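Long-range contact in bacterial leucyl aminopeptidase (Legionella pneumophila, PDB 6ESL), which probably removes leucine and other N-terminal residues from peptides as a secreted zinc-dependent aminopeptidase of the M28 family: residues 147-161 / 178-191. Numbering follows the deposited sequence.
Sequences SATKDTGVETANWLK and TFFVKTGWYKQPSL
Helix 151-161 runs at 24° to strand 188-191, their axes 7.2 Å apart at closest approach, and is nearly antiparallel to the edge strand 178-183. Where the chain enters this helix, Q188 grips it twice. Its backbone N donates to A148 O over 3.1 Å in a nearly straight bond (169°). Its side chain, with CG anti to the backbone N (chi1 -177°) and extended beyond, carries NE2 to 3.0 Å from G153 O. That oxygen lies in the plane of the Q188 amide, although NE2 comes in almost at right angles to the C=O bond and tilted out of the carbonyl plane. R146 O takes NE2 as well, and OE1 accepts from A255 N, which fixes the amide's rotation.

Beside Q188, K187 CG lies 3.6 Å from V154 CG2, the two side chains crossing at about a right angle, and NZ forms a long, weak salt bridge with D151. T149 CG2 packs 3.7 Å from Y186 CE1. Farther along, the F180 ring is sandwiched: K161 CD rests on one face in a CH-pi contact, 3.8 Å from the centroid, and P189 CG lies over the other. K161 NZ itself pairs with E165. L191 CD2 meets L160 CB at 3.6 Å.

The helix thus packs on the edge hairpin of the mixed sheet largely through apolar contacts, with a weak salt bridge at the exposed D151-K187 corner, while the buried, multiply bonded Q188 amide ties its N-terminal turn to the loop at A255; the Q188 side chain lies about 12 Å from a bound zinc ion.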
ATOM      1  N   SER B 147     -18.589  21.751  18.586  1.00 30.99           N
ATOM      2  CA  SER B 147     -19.643  21.094  17.865  1.00 31.59           C
ATOM      3  C   SER B 147     -20.249  21.909  16.745  1.00 33.82           C
ATOM      4  O   SER B 147     -20.566  23.104  16.930  1.00 34.20           O
ATOM      5  CB  SER B 147     -20.740  20.751  18.825  1.00 32.44           C
ATOM      6  OG  SER B 147     -21.828  20.088  18.208  1.00 32.90           O
ATOM      7  N   ALA B 148     -20.488  21.219  15.600  1.00 32.72           N
ATOM      8  CA  ALA B 148     -20.952  21.854  14.420  1.00 32.95           C
ATOM      9  C   ALA B 148     -22.390  22.436  14.569  1.00 33.55           C
ATOM     10  O   ALA B 148     -22.802  23.190  13.727  1.00 33.30           O
ATOM     11  CB  ALA B 148     -20.889  20.917  13.269  1.00 32.00           C
ATOM     12  N   THR B 149     -23.098  22.075  15.620  1.00 34.57           N
ATOM     13  CA  THR B 149     -24.485  22.543  15.830  1.00 37.86           C
ATOM     14  C   THR B 149     -24.505  23.684  16.835  1.00 38.57           C
ATOM     15  O   THR B 149     -25.621  24.103  17.166  1.00 37.61           O
ATOM     16  CB  THR B 149     -25.418  21.438  16.426  1.00 38.08           C
ATOM     17  OG1 THR B 149     -24.825  20.907  17.622  1.00 37.94           O
ATOM     18  CG2 THR B 149     -25.647  20.297  15.421  1.00 38.90           C
ATOM     19  N   LYS B 150     -23.352  24.098  17.345  1.00 36.71           N
ATOM     20  CA  LYS B 150     -23.253  25.118  18.409  1.00 39.00           C
ATOM     21  C   LYS B 150     -22.538  26.393  18.046  1.00 39.44           C
ATOM     22  O   LYS B 150     -21.660  26.432  17.202  1.00 38.16           O
ATOM     23  CB  LYS B 150     -22.561  24.528  19.628  1.00 39.62           C
ATOM     24  CG  LYS B 150     -23.236  23.239  20.116  1.00 41.26           C
ATOM     25  CD  LYS B 150     -24.617  23.578  20.691  1.00 44.22           C
ATOM     26  CE  LYS B 150     -24.968  22.657  21.824  1.00 45.97           C
ATOM     27  NZ  LYS B 150     -25.444  21.421  21.294  1.00 47.58           N
ATOM     28  N   ASP B 151     -22.886  27.471  18.782  1.00 42.19           N
ATOM     29  CA  ASP B 151     -22.206  28.768  18.584  1.00 42.94           C
ATOM     30  C   ASP B 151     -20.717  28.700  18.793  1.00 39.22           C
ATOM     31  O   ASP B 151     -19.957  29.280  18.023  1.00 39.75           O
ATOM     32  CB  ASP B 151     -22.853  29.889  19.432  1.00 47.39           C
ATOM     33  CG  ASP B 151     -24.244  30.248  18.958  1.00 50.73           C
ATOM     34  OD1 ASP B 151     -24.557  30.086  17.750  1.00 52.81           O
ATOM     35  OD2 ASP B 151     -25.039  30.737  19.799  1.00 51.57           O
ATOM     36  N   THR B 152     -20.276  27.923  19.752  1.00 37.15           N
ATOM     37  CA  THR B 152     -18.835  27.684  19.939  1.00 37.51           C
ATOM     38  C   THR B 152     -18.152  27.057  18.738  1.00 35.81           C
ATOM     39  O   THR B 152     -17.000  27.388  18.474  1.00 35.25           O
ATOM     40  CB  THR B 152     -18.532  26.873  21.242  1.00 37.37           C
ATOM     41  OG1 THR B 152     -19.307  25.694  21.256  1.00 36.22           O
ATOM     42  CG2 THR B 152     -18.978  27.747  22.483  1.00 39.23           C
ATOM     43  N   GLY B 153     -18.898  26.193  18.015  1.00 35.81           N
ATOM     44  CA  GLY B 153     -18.480  25.560  16.719  1.00 35.08           C
ATOM     45  C   GLY B 153     -18.308  26.643  15.683  1.00 35.81           C
ATOM     46  O   GLY B 153     -17.354  26.638  14.879  1.00 34.65           O
ATOM     47  N   VAL B 154     -19.229  27.598  15.720  1.00 35.24           N
ATOM     48  CA  VAL B 154     -19.174  28.683  14.776  1.00 38.49           C
ATOM     49  C   VAL B 154     -18.002  29.599  15.099  1.00 38.56           C
ATOM     50  O   VAL B 154     -17.246  29.949  14.189  1.00 36.50           O
ATOM     51  CB  VAL B 154     -20.545  29.503  14.739  1.00 40.77           C
ATOM     52  CG1 VAL B 154     -20.493  30.797  13.906  1.00 43.44           C
ATOM     53  CG2 VAL B 154     -21.662  28.590  14.222  1.00 41.63           C
ATOM     54  N   GLU B 155     -17.885  29.992  16.364  1.00 39.76           N
ATOM     55  CA  GLU B 155     -16.764  30.859  16.800  1.00 42.28           C
ATOM     56  C   GLU B 155     -15.392  30.219  16.414  1.00 38.61           C
ATOM     57  O   GLU B 155     -14.439  30.921  16.051  1.00 35.13           O
ATOM     58  CB  GLU B 155     -16.797  31.076  18.327  1.00 45.63           C
ATOM     59  CG  GLU B 155     -17.960  31.924  18.904  1.00 50.59           C
ATOM     60  CD  GLU B 155     -18.168  31.687  20.443  1.00 53.91           C
ATOM     61  OE1 GLU B 155     -17.210  31.248  21.166  1.00 53.43           O
ATOM     62  OE2 GLU B 155     -19.315  31.952  20.973  1.00 56.65           O
ATOM     63  N   THR B 156     -15.283  28.856  16.496  1.00 36.69           N
ATOM     64  CA  THR B 156     -14.035  28.218  16.169  1.00 33.02           C
ATOM     65  C   THR B 156     -13.691  28.507  14.732  1.00 34.28           C
ATOM     66  O   THR B 156     -12.570  28.854  14.400  1.00 34.90           O
ATOM     67  CB  THR B 156     -14.144  26.653  16.365  1.00 32.12           C
ATOM     68  OG1 THR B 156     -14.440  26.362  17.732  1.00 33.23           O
ATOM     69  CG2 THR B 156     -12.868  25.901  15.950  1.00 30.71           C
ATOM     70  N   ALA B 157     -14.661  28.306  13.838  1.00 34.42           N
ATOM     71  CA  ALA B 157     -14.406  28.519  12.424  1.00 34.46           C
ATOM     72  C   ALA B 157     -13.971  29.991  12.101  1.00 36.06           C
ATOM     73  O   ALA B 157     -13.037  30.248  11.291  1.00 34.11           O
ATOM     74  CB  ALA B 157     -15.682  28.195  11.637  1.00 34.67           C
ATOM     75  N   ASN B 158     -14.760  30.944  12.650  1.00 36.76           N
ATOM     76  CA  ASN B 158     -14.393  32.381  12.559  1.00 39.90           C
ATOM     77  C   ASN B 158     -12.922  32.718  13.050  1.00 39.91           C
ATOM     78  O   ASN B 158     -12.173  33.405  12.374  1.00 41.29           O
ATOM     79  CB  ASN B 158     -15.358  33.198  13.406  1.00 40.67           C
ATOM     80  CG  ASN B 158     -16.725  33.321  12.793  1.00 41.86           C
ATOM     81  OD1 ASN B 158     -16.925  33.081  11.617  1.00 41.63           O
ATOM     82  ND2 ASN B 158     -17.668  33.797  13.608  1.00 43.32           N
ATOM     83  N   TRP B 159     -12.560  32.185  14.204  1.00 40.59           N
ATOM     84  CA  TRP B 159     -11.190  32.365  14.769  1.00 41.66           C
ATOM     85  C   TRP B 159     -10.104  31.759  13.894  1.00 40.22           C
ATOM     86  O   TRP B 159      -9.146  32.388  13.607  1.00 39.83           O
ATOM     87  CB  TRP B 159     -11.136  31.783  16.150  1.00 43.65           C
ATOM     88  CG  TRP B 159      -9.837  32.017  16.793  1.00 48.25           C
ATOM     89  CD1 TRP B 159      -9.390  33.215  17.367  1.00 52.67           C
ATOM     90  CD2 TRP B 159      -8.788  31.089  16.957  1.00 48.83           C
ATOM     91  NE1 TRP B 159      -8.139  33.020  17.890  1.00 53.90           N
ATOM     92  CE2 TRP B 159      -7.737  31.743  17.630  1.00 50.24           C
ATOM     93  CE3 TRP B 159      -8.629  29.742  16.617  1.00 49.32           C
ATOM     94  CZ2 TRP B 159      -6.531  31.102  17.940  1.00 53.32           C
ATOM     95  CZ3 TRP B 159      -7.403  29.103  16.942  1.00 49.31           C
ATOM     96  CH2 TRP B 159      -6.395  29.763  17.562  1.00 51.68           C
ATOM     97  N   LEU B 160     -10.280  30.540  13.385  1.00 36.66           N
ATOM     98  CA  LEU B 160      -9.313  29.982  12.467  1.00 36.38           C
ATOM     99  C   LEU B 160      -9.122  30.799  11.207  1.00 38.08           C
ATOM    100  O   LEU B 160      -7.982  31.014  10.702  1.00 37.91           O
ATOM    101  CB  LEU B 160      -9.690  28.489  12.075  1.00 35.92           C
ATOM    102  CG  LEU B 160      -9.701  27.518  13.226  1.00 35.48           C
ATOM    103  CD1 LEU B 160     -10.390  26.149  12.911  1.00 34.65           C
ATOM    104  CD2 LEU B 160      -8.280  27.297  13.702  1.00 35.59           C
ATOM    105  N   LYS B 161     -10.244  31.271  10.667  1.00 38.94           N
ATOM    106  CA  LYS B 161     -10.207  32.069   9.473  1.00 40.91           C
ATOM    107  C   LYS B 161      -9.395  33.382   9.746  1.00 44.39           C
ATOM    108  O   LYS B 161      -8.524  33.712   8.943  1.00 43.21           O
ATOM    109  CB  LYS B 161     -11.641  32.405   9.046  1.00 42.16           C
ATOM    110  CG  LYS B 161     -11.767  33.293   7.822  1.00 45.30           C
ATOM    111  CD  LYS B 161     -13.233  33.247   7.310  1.00 46.46           C
ATOM    112  CE  LYS B 161     -13.424  33.713   5.880  1.00 48.51           C
ATOM    113  NZ  LYS B 161     -13.333  35.227   5.895  1.00 50.38           N
ATOM    114  N   THR B 178      -9.321  33.234   1.447  1.00 50.94           N
ATOM    115  CA  THR B 178     -10.085  32.396   2.332  1.00 50.97           C
ATOM    116  C   THR B 178     -11.562  32.356   1.978  1.00 52.05           C
ATOM    117  O   THR B 178     -12.110  33.335   1.542  1.00 54.39           O
ATOM    118  CB  THR B 178      -9.937  32.842   3.762  1.00 48.92           C
ATOM    119  OG1 THR B 178     -10.599  34.072   3.945  1.00 51.27           O
ATOM    120  CG2 THR B 178      -8.452  32.925   4.123  1.00 48.97           C
ATOM    121  N   PHE B 179     -12.218  31.237   2.220  1.00 48.94           N
ATOM    122  CA  PHE B 179     -13.695  31.228   2.160  1.00 49.41           C
ATOM    123  C   PHE B 179     -14.343  30.136   2.996  1.00 47.09           C
ATOM    124  O   PHE B 179     -13.712  29.113   3.284  1.00 43.93           O
ATOM    125  CB  PHE B 179     -14.181  31.185   0.726  1.00 50.99           C
ATOM    126  CG  PHE B 179     -13.710  30.004  -0.069  1.00 50.35           C
ATOM    127  CD1 PHE B 179     -12.508  30.054  -0.778  1.00 51.56           C
ATOM    128  CD2 PHE B 179     -14.495  28.849  -0.151  1.00 48.19           C
ATOM    129  CE1 PHE B 179     -12.103  28.950  -1.577  1.00 51.35           C
ATOM    130  CE2 PHE B 179     -14.104  27.780  -0.949  1.00 48.08           C
ATOM    131  CZ  PHE B 179     -12.889  27.809  -1.641  1.00 48.74           C
ATOM    132  N   PHE B 180     -15.558  30.395   3.442  1.00 45.33           N
ATOM    133  CA  PHE B 180     -16.332  29.380   4.089  1.00 44.12           C
ATOM    134  C   PHE B 180     -17.071  28.564   3.059  1.00 45.18           C
ATOM    135  O   PHE B 180     -17.592  29.103   2.084  1.00 46.93           O
ATOM    136  CB  PHE B 180     -17.348  29.940   5.068  1.00 44.26           C
ATOM    137  CG  PHE B 180     -16.754  30.451   6.356  1.00 43.24           C
ATOM    138  CD1 PHE B 180     -15.773  29.709   7.058  1.00 41.56           C
ATOM    139  CD2 PHE B 180     -17.227  31.671   6.927  1.00 44.60           C
ATOM    140  CE1 PHE B 180     -15.259  30.166   8.262  1.00 41.00           C
ATOM    141  CE2 PHE B 180     -16.742  32.129   8.140  1.00 43.51           C
ATOM    142  CZ  PHE B 180     -15.731  31.409   8.794  1.00 42.19           C
ATOM    143  N   VAL B 181     -17.110  27.248   3.283  1.00 42.02           N
ATOM    144  CA  VAL B 181     -18.052  26.386   2.633  1.00 43.14           C
ATOM    145  C   VAL B 181     -19.110  25.960   3.627  1.00 42.45           C
ATOM    146  O   VAL B 181     -18.822  25.329   4.627  1.00 39.95           O
ATOM    147  CB  VAL B 181     -17.362  25.152   2.071  1.00 42.23           C
ATOM    148  CG1 VAL B 181     -18.411  24.220   1.434  1.00 42.12           C
ATOM    149  CG2 VAL B 181     -16.341  25.566   1.022  1.00 43.61           C
ATOM    150  N   LYS B 182     -20.356  26.287   3.319  1.00 44.37           N
ATOM    151  CA  LYS B 182     -21.487  25.913   4.142  1.00 45.60           C
ATOM    152  C   LYS B 182     -21.707  24.394   4.337  1.00 43.12           C
ATOM    153  O   LYS B 182     -21.244  23.539   3.560  1.00 39.88           O
ATOM    154  CB  LYS B 182     -22.760  26.638   3.662  1.00 50.50           C
ATOM    155  CG  LYS B 182     -22.677  28.118   3.888  1.00 56.26           C
ATOM    156  CD  LYS B 182     -23.941  28.793   3.378  1.00 63.08           C
ATOM    157  CE  LYS B 182     -23.888  30.274   3.618  1.00 67.79           C
ATOM    158  NZ  LYS B 182     -25.148  30.862   3.069  1.00 71.09           N
ATOM    159  N   THR B 183     -22.363  24.103   5.454  1.00 42.72           N
ATOM    160  CA  THR B 183     -22.501  22.721   5.955  1.00 39.67           C
ATOM    161  C   THR B 183     -23.981  22.303   6.088  1.00 40.58           C
ATOM    162  O   THR B 183     -24.368  21.735   7.087  1.00 38.32           O
ATOM    163  CB  THR B 183     -21.829  22.644   7.310  1.00 37.88           C
ATOM    164  OG1 THR B 183     -20.568  23.349   7.268  1.00 37.38           O
ATOM    165  CG2 THR B 183     -21.544  21.169   7.629  1.00 37.02           C
ATOM    166  N   GLY B 184     -24.821  22.720   5.154  1.00 43.11           N
ATOM    167  CA  GLY B 184     -26.271  22.525   5.314  1.00 45.16           C
ATOM    168  C   GLY B 184     -26.866  22.999   6.631  1.00 44.39           C
ATOM    169  O   GLY B 184     -26.706  24.144   6.990  1.00 47.02           O
ATOM    170  N   TRP B 185     -27.630  22.129   7.302  1.00 44.95           N
ATOM    171  CA  TRP B 185     -28.309  22.557   8.510  1.00 47.83           C
ATOM    172  C   TRP B 185     -27.334  22.860   9.609  1.00 43.60           C
ATOM    173  O   TRP B 185     -27.665  23.503  10.582  1.00 42.85           O
ATOM    174  CB  TRP B 185     -29.570  21.604   8.816  1.00 51.55           C
ATOM    175  CG  TRP B 185     -29.098  20.607   9.731  1.00 55.02           C
ATOM    176  CD1 TRP B 185     -28.202  19.643   9.434  1.00 58.05           C
ATOM    177  CD2 TRP B 185     -29.335  20.527  11.140  1.00 58.47           C
ATOM    178  NE1 TRP B 185     -27.877  18.937  10.548  1.00 63.26           N
ATOM    179  CE2 TRP B 185     -28.559  19.455  11.621  1.00 57.79           C
ATOM    180  CE3 TRP B 185     -30.135  21.236  12.046  1.00 60.44           C
ATOM    181  CZ2 TRP B 185     -28.554  19.071  12.957  1.00 53.95           C
ATOM    182  CZ3 TRP B 185     -30.130  20.849  13.392  1.00 59.87           C
ATOM    183  CH2 TRP B 185     -29.343  19.775  13.828  1.00 56.84           C
ATOM    184  N   TYR B 186     -26.096  22.379   9.497  1.00 40.53           N
ATOM    185  CA  TYR B 186     -25.130  22.654  10.541  1.00 39.48           C
ATOM    186  C   TYR B 186     -24.654  24.089  10.448  1.00 41.30           C
ATOM    187  O   TYR B 186     -24.246  24.547   9.365  1.00 40.20           O
ATOM    188  CB  TYR B 186     -23.903  21.730  10.432  1.00 37.37           C
ATOM    189  CG  TYR B 186     -24.242  20.291  10.735  1.00 35.58           C
ATOM    190  CD1 TYR B 186     -24.293  19.825  12.045  1.00 34.30           C
ATOM    191  CD2 TYR B 186     -24.560  19.410   9.718  1.00 36.59           C
ATOM    192  CE1 TYR B 186     -24.718  18.529  12.351  1.00 34.89           C
ATOM    193  CE2 TYR B 186     -24.887  18.079   9.983  1.00 35.76           C
ATOM    194  CZ  TYR B 186     -24.956  17.645  11.350  1.00 34.67           C
ATOM    195  OH  TYR B 186     -25.357  16.343  11.666  1.00 33.78           O
ATOM    196  N   LYS B 187     -24.685  24.791  11.571  1.00 41.14           N
ATOM    197  CA  LYS B 187     -24.251  26.193  11.509  1.00 43.82           C
ATOM    198  C   LYS B 187     -22.751  26.430  11.372  1.00 40.73           C
ATOM    199  O   LYS B 187     -22.352  27.457  10.839  1.00 40.81           O
ATOM    200  CB  LYS B 187     -24.817  26.989  12.677  1.00 48.68           C
ATOM    201  CG  LYS B 187     -24.501  26.410  14.018  1.00 48.88           C
ATOM    202  CD  LYS B 187     -25.018  27.314  15.135  1.00 54.63           C
ATOM    203  CE  LYS B 187     -26.518  27.111  15.387  1.00 57.86           C
ATOM    204  NZ  LYS B 187     -26.740  27.628  16.778  1.00 60.68           N
ATOM    205  N   GLN B 188     -21.902  25.488  11.820  1.00 37.93           N
ATOM    206  CA  GLN B 188     -20.420  25.597  11.558  1.00 35.06           C
ATOM    207  C   GLN B 188     -20.048  25.373  10.096  1.00 34.18           C
ATOM    208  O   GLN B 188     -20.319  24.288   9.552  1.00 33.45           O
ATOM    209  CB  GLN B 188     -19.654  24.597  12.429  1.00 34.27           C
ATOM    210  CG  GLN B 188     -18.134  24.562  12.401  1.00 32.43           C
ATOM    211  CD  GLN B 188     -17.649  23.421  13.245  1.00 31.71           C
ATOM    212  OE1 GLN B 188     -17.804  22.232  12.818  1.00 30.91           O
ATOM    213  NE2 GLN B 188     -17.086  23.708  14.458  1.00 30.19           N
ATOM    214  N   PRO B 189     -19.456  26.365   9.432  1.00 34.86           N
ATOM    215  CA  PRO B 189     -18.917  26.184   8.095  1.00 34.55           C
ATOM    216  C   PRO B 189     -17.572  25.536   8.131  1.00 32.99           C
ATOM    217  O   PRO B 189     -16.859  25.584   9.194  1.00 31.24           O
ATOM    218  CB  PRO B 189     -18.731  27.588   7.581  1.00 36.99           C
ATOM    219  CG  PRO B 189     -18.535  28.417   8.801  1.00 37.74           C
ATOM    220  CD  PRO B 189     -19.071  27.709  10.002  1.00 36.26           C
ATOM    221  N   SER B 190     -17.224  24.886   6.988  1.00 32.65           N
ATOM    222  CA  SER B 190     -15.878  24.540   6.748  1.00 31.69           C
ATOM    223  C   SER B 190     -15.047  25.811   6.303  1.00 33.81           C
ATOM    224  O   SER B 190     -15.528  26.659   5.558  1.00 34.52           O
ATOM    225  CB  SER B 190     -15.711  23.385   5.763  1.00 30.66           C
ATOM    226  OG  SER B 190     -16.259  22.132   6.222  1.00 27.86           O
ATOM    227  N   LEU B 191     -13.783  25.852   6.727  1.00 34.12           N
ATOM    228  CA  LEU B 191     -12.819  26.909   6.345  1.00 34.64           C
ATOM    229  C   LEU B 191     -11.881  26.392   5.285  1.00 34.44           C
ATOM    230  O   LEU B 191     -11.126  25.436   5.510  1.00 29.99           O
ATOM    231  CB  LEU B 191     -12.004  27.336   7.523  1.00 34.57           C
ATOM    232  CG  LEU B 191     -10.831  28.328   7.216  1.00 35.72           C
ATOM    233  CD1 LEU B 191     -11.386  29.601   6.538  1.00 38.43           C
ATOM    234  CD2 LEU B 191     -10.119  28.589   8.535  1.00 34.79           C
TER